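PDB 3D7I: carboxymuconolactone decarboxylase family protein from Methanocaldococcus jannaschii, which is of uncertain function but probably acts as an oxidoreductase with peroxiredoxin activity, possibly in oxygen detoxification. Local coordinates for residues B[19-22]-B[23-26]; B[39-42]-B[43-47]; B[84-87]-B[88-92]. One frame throughout, in Å; residues are numbered along the deposited sequence. Where two conformers were deposited one is given.

In the fold
Following the chain from its N terminus, the three interactions come in series; none crosses or encloses another, and each joins residues a few positions apart, so none closes a long loop. Interaction 1 forms the first turn of helix 20-33, just after the bend that joins it to helix 10-18. Interaction 2 starts helix 41-53, the next helix, its centre about 24 Å from that of interaction 1. Interaction 3 lies in the C-terminal part of helix 76-90 and leads into helix 92-104, across the middle of the chain from interaction 1. Interactions 2 and 3 stay about 7 Å apart at their nearest atoms, and both touch the fourth subunit of this six-chain, all-helical assembly.

Interaction 1 (B[19-22]-B[23-26]); sequences YPDL and YDII. With SO4 (sulfate ion), chain F.
L22 and I26, one helical turn apart, cross obliquely, with CG of L22 4.0 Å from CD1 of I26. The leucine's CG stands trans to its own N (chi1 -179°), whereas CG1 of I26 lies beside N (chi1 -67°), so its CD1 reaches back to the leucine branch point. Y23 swings to another side of the helix, where its ring packs on M12, V15 and A16 of helix 10-18. On a further side OD1 of D21 stands 4.5 Å from OD2 of D24, like charges. Four backbone bonds draw the turn, the first, Y23 N to Y19 O, nearly straight at 169°. Y19, the N-cap residue, turns its ring away from the turn, toward the second and third subunits; R84 of the second subunit makes a cation-pi contact with it. D21 N donates to O4 of sulfate F at 2.9 Å and L22 N to its O3 at 3.1 Å, while O1 lies at the edge of the Y19 ring, in its plane. K37 NZ of the third subunit also binds the ion. Amides at a helix N terminus, aided by a lysine, can thus hold an anion, here a sulfate probably from the crystallisation liquor, which probably offsets the helix dipole.

Interaction 2 (B[39-42]-B[43-47]); sequences LDYK and TQKLI
OD1 of D40 is gripped twice by T43: the backbone N donates to it at 2.9 Å, nearly in line with the C-O bond, and OG1 donates at 2.9 Å from above the carboxylate plane, 38° out of it. D40 is the N-cap of helix 41-53, and its CG lies between N and the carbonyl carbon (chi1 66°), which folds the carboxylate back over the first turn. With an alanine at T43 the N-H...OD1 bond would remain, but OD1 would lose its hydroxyl donor and the carboxylate would probably be freer to turn. Y41 and K45 lie side by side, pointing the same way. CG of K45 lies over one ring face, 4.2 Å from the centroid of Y41 and offset toward the rim, in a CH-pi contact. The lysine chain, bent at chi2 (-75°), then follows the ring outward. On another side, L39 and I47 cross at about a right angle, their CD1 atoms 4.1 Å apart. The turn is tied into its surroundings: F34 meets the Y41 ring edge-to-face, K42 NZ bridges to E78 of helix 76-90, Y41 and K45 pack on L72 of helix 58-72, and L39, L46 and I47 pack against the fourth subunit.

Interaction 3 (B[84-87]-B[88-92]); sequences RVVL and LTSGM. With SO4 (sulfate ion), chain E.
Hydrogen bonds dominate where V85 and T89 meet: V85 O accepts from both the backbone N and the OG1 of T89, each at 2.9 Å. The amide arrives close to the axis of the carbonyl, while the hydroxyl donor lies tilted 31° out of the carbonyl plane. That second bond depends on the torsion of T89, whose OG1 sits between N and the carbonyl carbon (chi1 63°) and so folds back to the preceding turn. OG of S90 donates in turn to OG1 of T89, so the two hydroxyls form a short chain ending on V85 O. The bonding then loosens: the S90 N to V86 O bond is weak, bent to 120°, and G91 N donates to L87 O at 2.9 Å. G91 has positive phi, and a side chain there would jam against the preceding carbonyl O, so that only a residue without one fits easily.

Apolar contacts occupy other sides. CG1 of V85 meets CG2 of T89 at 4.0 Å as their side chains cross. In the conformer given, one of two, L87 lies alongside selenomethionine M92, its CD1 3.6 Å from SE; I26 of the sixth subunit packs on both.

Charged contacts fall to R84. The rim of its guanidinium faces sulfate E, the sulfur lying in the group's plane, but the bonds are weak: both NH1 and NH2 of R84 lie 3.3 Å from O1 of the ion. Its stronger partner is T32 O of the fourth subunit, accepting from NH2, while D21 N and L22 N of the sixth subunit donate to the ion. Chemically, the sulfate, probably from the crystallisation liquor, would partly offset the positive charge of R84 and the helix N terminus of the sixth subunit.

Interaction 1 (B[19-22]-B[23-26])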
loop_
_atom_site.group_PDB
_atom_site.type_symbol
_atom_site.label_atom_id
_atom_site.label_comp_id
_atom_site.label_asym_id
_atom_site.label_seq_id
_atom_site.Cartn_x
_atom_site.Cartn_y
_atom_site.Cartn_z
ATOM N N TYR B 19 18.506 19.321 9.007
ATOM C CA TYR B 19 18.818 19.530 7.568
ATOM C C TYR B 19 18.119 20.777 7.038
ATOM O O TYR B 19 17.102 20.709 6.364
ATOM C CB TYR B 19 18.429 18.290 6.754
ATOM C CG TYR B 19 19.134 17.070 7.309
ATOM C CD1 TYR B 19 20.519 16.973 7.262
ATOM C CD2 TYR B 19 18.430 16.053 7.934
ATOM C CE1 TYR B 19 21.194 15.886 7.802
ATOM C CE2 TYR B 19 19.105 14.964 8.499
ATOM C CZ TYR B 19 20.480 14.883 8.420
ATOM O OH TYR B 19 21.150 13.808 8.966
ATOM N N PRO B 20 18.660 21.955 7.403
ATOM C CA PRO B 20 18.035 23.218 7.010
ATOM C C PRO B 20 17.813 23.408 5.516
ATOM O O PRO B 20 16.746 23.898 5.132
ATOM C CB PRO B 20 19.006 24.264 7.557
ATOM C CG PRO B 20 19.785 23.581 8.574
ATOM C CD PRO B 20 19.819 22.167 8.283
ATOM N N ASP B 21 18.767 23.026 4.672
ATOM C CA ASP B 21 18.587 23.217 3.231
ATOM C C ASP B 21 17.515 22.281 2.683
ATOM O O ASP B 21 16.684 22.659 1.814
ATOM C CB ASP B 21 19.901 23.011 2.474
ATOM C CG ASP B 21 20.877 24.194 2.611
ATOM O OD1 ASP B 21 20.548 25.246 3.217
ATOM O OD2 ASP B 21 22.001 24.054 2.089
ATOM N N LEU B 22 17.479 21.059 3.193
ATOM C CA LEU B 22 16.421 20.130 2.794
ATOM C C LEU B 22 15.063 20.644 3.243
ATOM O O LEU B 22 14.080 20.615 2.488
ATOM C CB LEU B 22 16.704 18.732 3.359
ATOM C CG LEU B 22 15.737 17.618 3.052
ATOM C CD1 LEU B 22 15.512 17.470 1.516
ATOM C CD2 LEU B 22 16.240 16.321 3.716
ATOM N N TYR B 23 15.001 21.117 4.478
ATOM C CA TYR B 23 13.790 21.739 5.007
ATOM C C TYR B 23 13.270 22.845 4.060
ATOM O O TYR B 23 12.092 22.876 3.693
ATOM C CB TYR B 23 14.052 22.315 6.388
ATOM C CG TYR B 23 12.865 23.067 6.934
ATOM C CD1 TYR B 23 11.823 22.400 7.544
ATOM C CD2 TYR B 23 12.789 24.455 6.824
ATOM C CE1 TYR B 23 10.734 23.093 8.042
ATOM C CE2 TYR B 23 11.712 25.136 7.304
ATOM C CZ TYR B 23 10.683 24.442 7.904
ATOM O OH TYR B 23 9.618 25.117 8.393
ATOM N N ASP B 24 14.167 23.739 3.674
ATOM C CA ASP B 24 13.794 24.860 2.808
ATOM C C ASP B 24 13.231 24.410 1.452
ATOM O O ASP B 24 12.272 25.010 0.953
ATOM C CB ASP B 24 15.014 25.754 2.580
ATOM C CG ASP B 24 15.358 26.586 3.767
ATOM O OD1 ASP B 24 14.502 26.770 4.672
ATOM O OD2 ASP B 24 16.505 27.099 3.773
ATOM N N ILE B 25 13.794 23.352 0.871
ATOM C CA ILE B 25 13.329 22.874 -0.431
ATOM C C ILE B 25 11.941 22.236 -0.236
ATOM O O ILE B 25 11.045 22.413 -1.056
ATOM C CB ILE B 25 14.303 21.873 -1.071
ATOM C CG1 ILE B 25 15.647 22.546 -1.359
ATOM C CG2 ILE B 25 13.722 21.321 -2.362
ATOM C CD1 ILE B 25 16.820 21.546 -1.520
ATOM N N ILE B 26 11.760 21.536 0.890
ATOM C CA ILE B 26 10.464 20.921 1.183
ATOM C C ILE B 26 9.379 22.004 1.331
ATOM O O ILE B 26 8.263 21.869 0.784
ATOM C CB ILE B 26 10.507 19.977 2.439
ATOM C CG1 ILE B 26 11.374 18.744 2.176
ATOM C CG2 ILE B 26 9.095 19.495 2.809
ATOM C CD1 ILE B 26 11.756 17.993 3.477
HETATM S S SO4 F . 21.519 20.621 4.734
HETATM O O1 SO4 F . 22.138 19.818 5.784
HETATM O O2 SO4 F . 22.373 20.535 3.535
HETATM O O3 SO4 F . 20.189 20.097 4.378
HETATM O O4 SO4 F . 21.408 22.013 5.195
#

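Interaction 2 (B[39-42]-B[43-47])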
loop_
_atom_site.group_PDB
_atom_site.type_symbol
_atom_site.label_atom_id
_atom_site.label_comp_id
_atom_site.label_asym_id
_atom_site.label_seq_id
_atom_site.Cartn_x
_atom_site.Cartn_y
_atom_site.Cartn_z
ATOM N N LEU B 39 -7.657 24.750 -9.183
ATOM C CA LEU B 39 -8.248 24.320 -7.903
ATOM C C LEU B 39 -7.728 25.205 -6.782
ATOM O O LEU B 39 -6.549 25.586 -6.768
ATOM C CB LEU B 39 -7.902 22.857 -7.609
ATOM C CG LEU B 39 -8.395 21.842 -8.606
ATOM C CD1 LEU B 39 -8.064 20.426 -8.115
ATOM C CD2 LEU B 39 -9.883 22.020 -8.856
ATOM N N ASP B 40 -8.607 25.553 -5.848
ATOM C CA ASP B 40 -8.178 26.387 -4.732
ATOM C C ASP B 40 -7.562 25.546 -3.621
ATOM O O ASP B 40 -7.552 24.324 -3.674
ATOM C CB ASP B 40 -9.316 27.308 -4.253
ATOM C CG ASP B 40 -10.491 26.572 -3.651
ATOM O OD1 ASP B 40 -10.413 25.379 -3.267
ATOM O OD2 ASP B 40 -11.549 27.230 -3.553
ATOM N N TYR B 41 -6.981 26.221 -2.649
ATOM C CA TYR B 41 -6.249 25.549 -1.588
ATOM C C TYR B 41 -7.147 24.623 -0.763
ATOM O O TYR B 41 -6.761 23.501 -0.420
ATOM C CB TYR B 41 -5.665 26.635 -0.690
ATOM C CG TYR B 41 -4.759 26.184 0.415
ATOM C CD1 TYR B 41 -3.813 25.189 0.222
ATOM C CD2 TYR B 41 -4.806 26.815 1.663
ATOM C CE1 TYR B 41 -2.957 24.812 1.249
ATOM C CE2 TYR B 41 -3.963 26.445 2.684
ATOM C CZ TYR B 41 -3.035 25.457 2.473
ATOM O OH TYR B 41 -2.183 25.097 3.492
ATOM N N LYS B 42 -8.343 25.095 -0.450
ATOM C CA LYS B 42 -9.311 24.239 0.268
ATOM C C LYS B 42 -9.552 22.907 -0.437
ATOM O O LYS B 42 -9.537 21.855 0.205
ATOM C CB LYS B 42 -10.625 24.970 0.472
ATOM C CG LYS B 42 -11.698 24.193 1.225
ATOM C CD LYS B 42 -13.016 24.978 1.243
ATOM C CE LYS B 42 -14.069 24.306 2.119
ATOM N NZ LYS B 42 -15.330 25.102 2.184
ATOM N N THR B 43 -9.792 22.956 -1.737
ATOM C CA THR B 43 -10.028 21.741 -2.517
ATOM C C THR B 43 -8.829 20.803 -2.475
ATOM O O THR B 43 -8.974 19.605 -2.289
ATOM C CB THR B 43 -10.403 22.050 -3.974
ATOM O OG1 THR B 43 -11.600 22.829 -3.988
ATOM C CG2 THR B 43 -10.644 20.775 -4.771
ATOM N N GLN B 44 -7.638 21.359 -2.643
ATOM C CA GLN B 44 -6.434 20.571 -2.556
ATOM C C GLN B 44 -6.212 19.947 -1.172
ATOM O O GLN B 44 -5.748 18.828 -1.090
ATOM C CB GLN B 44 -5.219 21.400 -2.944
ATOM C CG GLN B 44 -5.159 21.768 -4.385
ATOM C CD GLN B 44 -3.878 22.480 -4.708
ATOM O OE1 GLN B 44 -3.630 23.551 -4.164
ATOM N NE2 GLN B 44 -3.063 21.902 -5.604
ATOM N N LYS B 45 -6.505 20.680 -0.111
ATOM C CA LYS B 45 -6.384 20.128 1.240
ATOM C C LYS B 45 -7.392 19.005 1.500
ATOM O O LYS B 45 -7.070 18.037 2.175
ATOM C CB LYS B 45 -6.526 21.232 2.297
ATOM C CG LYS B 45 -5.242 22.021 2.431
ATOM C CD LYS B 45 -4.163 21.239 3.197
ATOM C CE LYS B 45 -2.860 22.040 3.201
ATOM N NZ LYS B 45 -1.735 21.351 3.904
ATOM N N LEU B 46 -8.595 19.139 0.952
ATOM C CA LEU B 46 -9.607 18.053 1.002
ATOM C C LEU B 46 -9.115 16.797 0.288
ATOM O O LEU B 46 -9.269 15.675 0.779
ATOM C CB LEU B 46 -10.960 18.528 0.429
ATOM C CG LEU B 46 -11.698 19.599 1.250
ATOM C CD1 LEU B 46 -12.880 20.183 0.474
ATOM C CD2 LEU B 46 -12.183 19.037 2.597
ATOM N N ILE B 47 -8.465 16.987 -0.859
ATOM C CA ILE B 47 -7.826 15.901 -1.569
ATOM C C ILE B 47 -6.729 15.250 -0.719
ATOM O O ILE B 47 -6.638 14.027 -0.644
ATOM C CB ILE B 47 -7.270 16.391 -2.927
ATOM C CG1 ILE B 47 -8.413 16.783 -3.876
ATOM C CG2 ILE B 47 -6.370 15.316 -3.606
ATOM C CD1 ILE B 47 -7.960 17.691 -5.050
HETATM O O HOH W 1 -4.468 26.019 -4.842
#

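Interaction 3 (B[84-87]-B[88-92])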
loop_
_atom_site.group_PDB
_atom_site.type_symbol
_atom_site.label_atom_id
_atom_site.label_comp_id
_atom_site.label_asym_id
_atom_site.label_seq_id
_atom_site.Cartn_x
_atom_site.Cartn_y
_atom_site.Cartn_z
ATOM N N ARG B 84 -16.565 9.604 2.579
ATOM C CA ARG B 84 -17.455 8.794 1.725
ATOM C C ARG B 84 -16.683 8.256 0.525
ATOM O O ARG B 84 -16.750 7.084 0.158
ATOM C CB ARG B 84 -18.650 9.635 1.272
ATOM C CG ARG B 84 -19.582 10.050 2.387
ATOM C CD ARG B 84 -20.586 11.086 1.925
ATOM N NE ARG B 84 -21.820 10.485 1.504
ATOM C CZ ARG B 84 -22.914 10.346 2.256
ATOM N NH1 ARG B 84 -22.998 10.750 3.512
ATOM N NH2 ARG B 84 -23.944 9.781 1.727
ATOM N N VAL B 85 -15.864 9.121 -0.055
ATOM C CA VAL B 85 -15.001 8.734 -1.174
ATOM C C VAL B 85 -13.910 7.752 -0.754
ATOM O O VAL B 85 -13.625 6.810 -1.478
ATOM C CB VAL B 85 -14.386 9.970 -1.872
ATOM C CG1 VAL B 85 -13.622 9.545 -3.167
ATOM C CG2 VAL B 85 -15.493 10.996 -2.220
ATOM N N VAL B 86 -13.303 7.950 0.423
ATOM C CA VAL B 86 -12.388 6.951 0.978
ATOM C C VAL B 86 -13.026 5.569 1.064
ATOM O O VAL B 86 -12.395 4.593 0.705
ATOM C CB VAL B 86 -11.832 7.391 2.357
ATOM C CG1 VAL B 86 -10.988 6.302 3.004
ATOM C CG2 VAL B 86 -11.000 8.678 2.174
ATOM N N LEU B 87 -14.264 5.473 1.550
ATOM C CA LEU B 87 -14.943 4.184 1.610
ATOM C C LEU B 87 -15.001 3.535 0.234
ATOM O O LEU B 87 -14.649 2.384 0.074
ATOM C CB LEU B 87 -16.363 4.345 2.153
ATOM C CG LEU B 87 -17.284 3.132 2.107
ATOM C CD1 LEU B 87 -16.729 1.990 2.928
ATOM C CD2 LEU B 87 -18.689 3.568 2.615
ATOM N N LEU B 88 -15.450 4.284 -0.761
ATOM C CA LEU B 88 -15.635 3.714 -2.099
ATOM C C LEU B 88 -14.328 3.287 -2.739
ATOM O O LEU B 88 -14.282 2.275 -3.420
ATOM C CB LEU B 88 -16.312 4.749 -3.000
ATOM C CG LEU B 88 -16.809 4.276 -4.366
ATOM C CD1 LEU B 88 -17.879 3.231 -4.305
ATOM C CD2 LEU B 88 -17.350 5.524 -5.077
ATOM N N THR B 89 -13.287 4.098 -2.541
ATOM C CA THR B 89 -11.978 3.844 -3.154
ATOM C C THR B 89 -11.097 2.853 -2.398
ATOM O O THR B 89 -10.189 2.256 -2.965
ATOM C CB THR B 89 -11.201 5.148 -3.337
ATOM O OG1 THR B 89 -10.946 5.738 -2.059
ATOM C CG2 THR B 89 -11.936 6.069 -4.250
ATOM N N SER B 90 -11.364 2.701 -1.111
ATOM C CA SER B 90 -10.391 2.125 -0.209
ATOM C C SER B 90 -10.919 1.099 0.778
ATOM O O SER B 90 -10.111 0.392 1.409
ATOM C CB SER B 90 -9.634 3.255 0.538
ATOM O OG SER B 90 -9.120 4.215 -0.386
ATOM N N GLY B 91 -12.237 1.025 0.972
ATOM C CA GLY B 91 -12.824 -0.024 1.801
ATOM C C GLY B 91 -13.209 0.418 3.210
ATOM O O GLY B 91 -12.919 1.551 3.629
HETATM N N MSE B 92 -13.859 -0.493 3.917
HETATM C CA MSE B 92 -14.378 -0.219 5.248
HETATM C C MSE B 92 -13.301 0.068 6.310
HETATM O O MSE B 92 -13.461 1.013 7.107
HETATM C CB MSE B 92 -15.308 -1.350 5.697
HETATM C CG MSE B 92 -16.634 -1.288 5.117
HETATM SE SE MSE B 92 -17.568 0.168 5.929
HETATM C CE MSE B 92 -17.817 -0.576 7.724
HETATM S S SO4 E . -26.738 10.256 4.326
HETATM O O1 SO4 E . -25.802 9.193 4.446
HETATM O O2 SO4 E . -27.035 10.457 2.912
HETATM O O3 SO4 E . -27.997 9.960 5.047
HETATM O O4 SO4 E . -26.127 11.433 4.923
#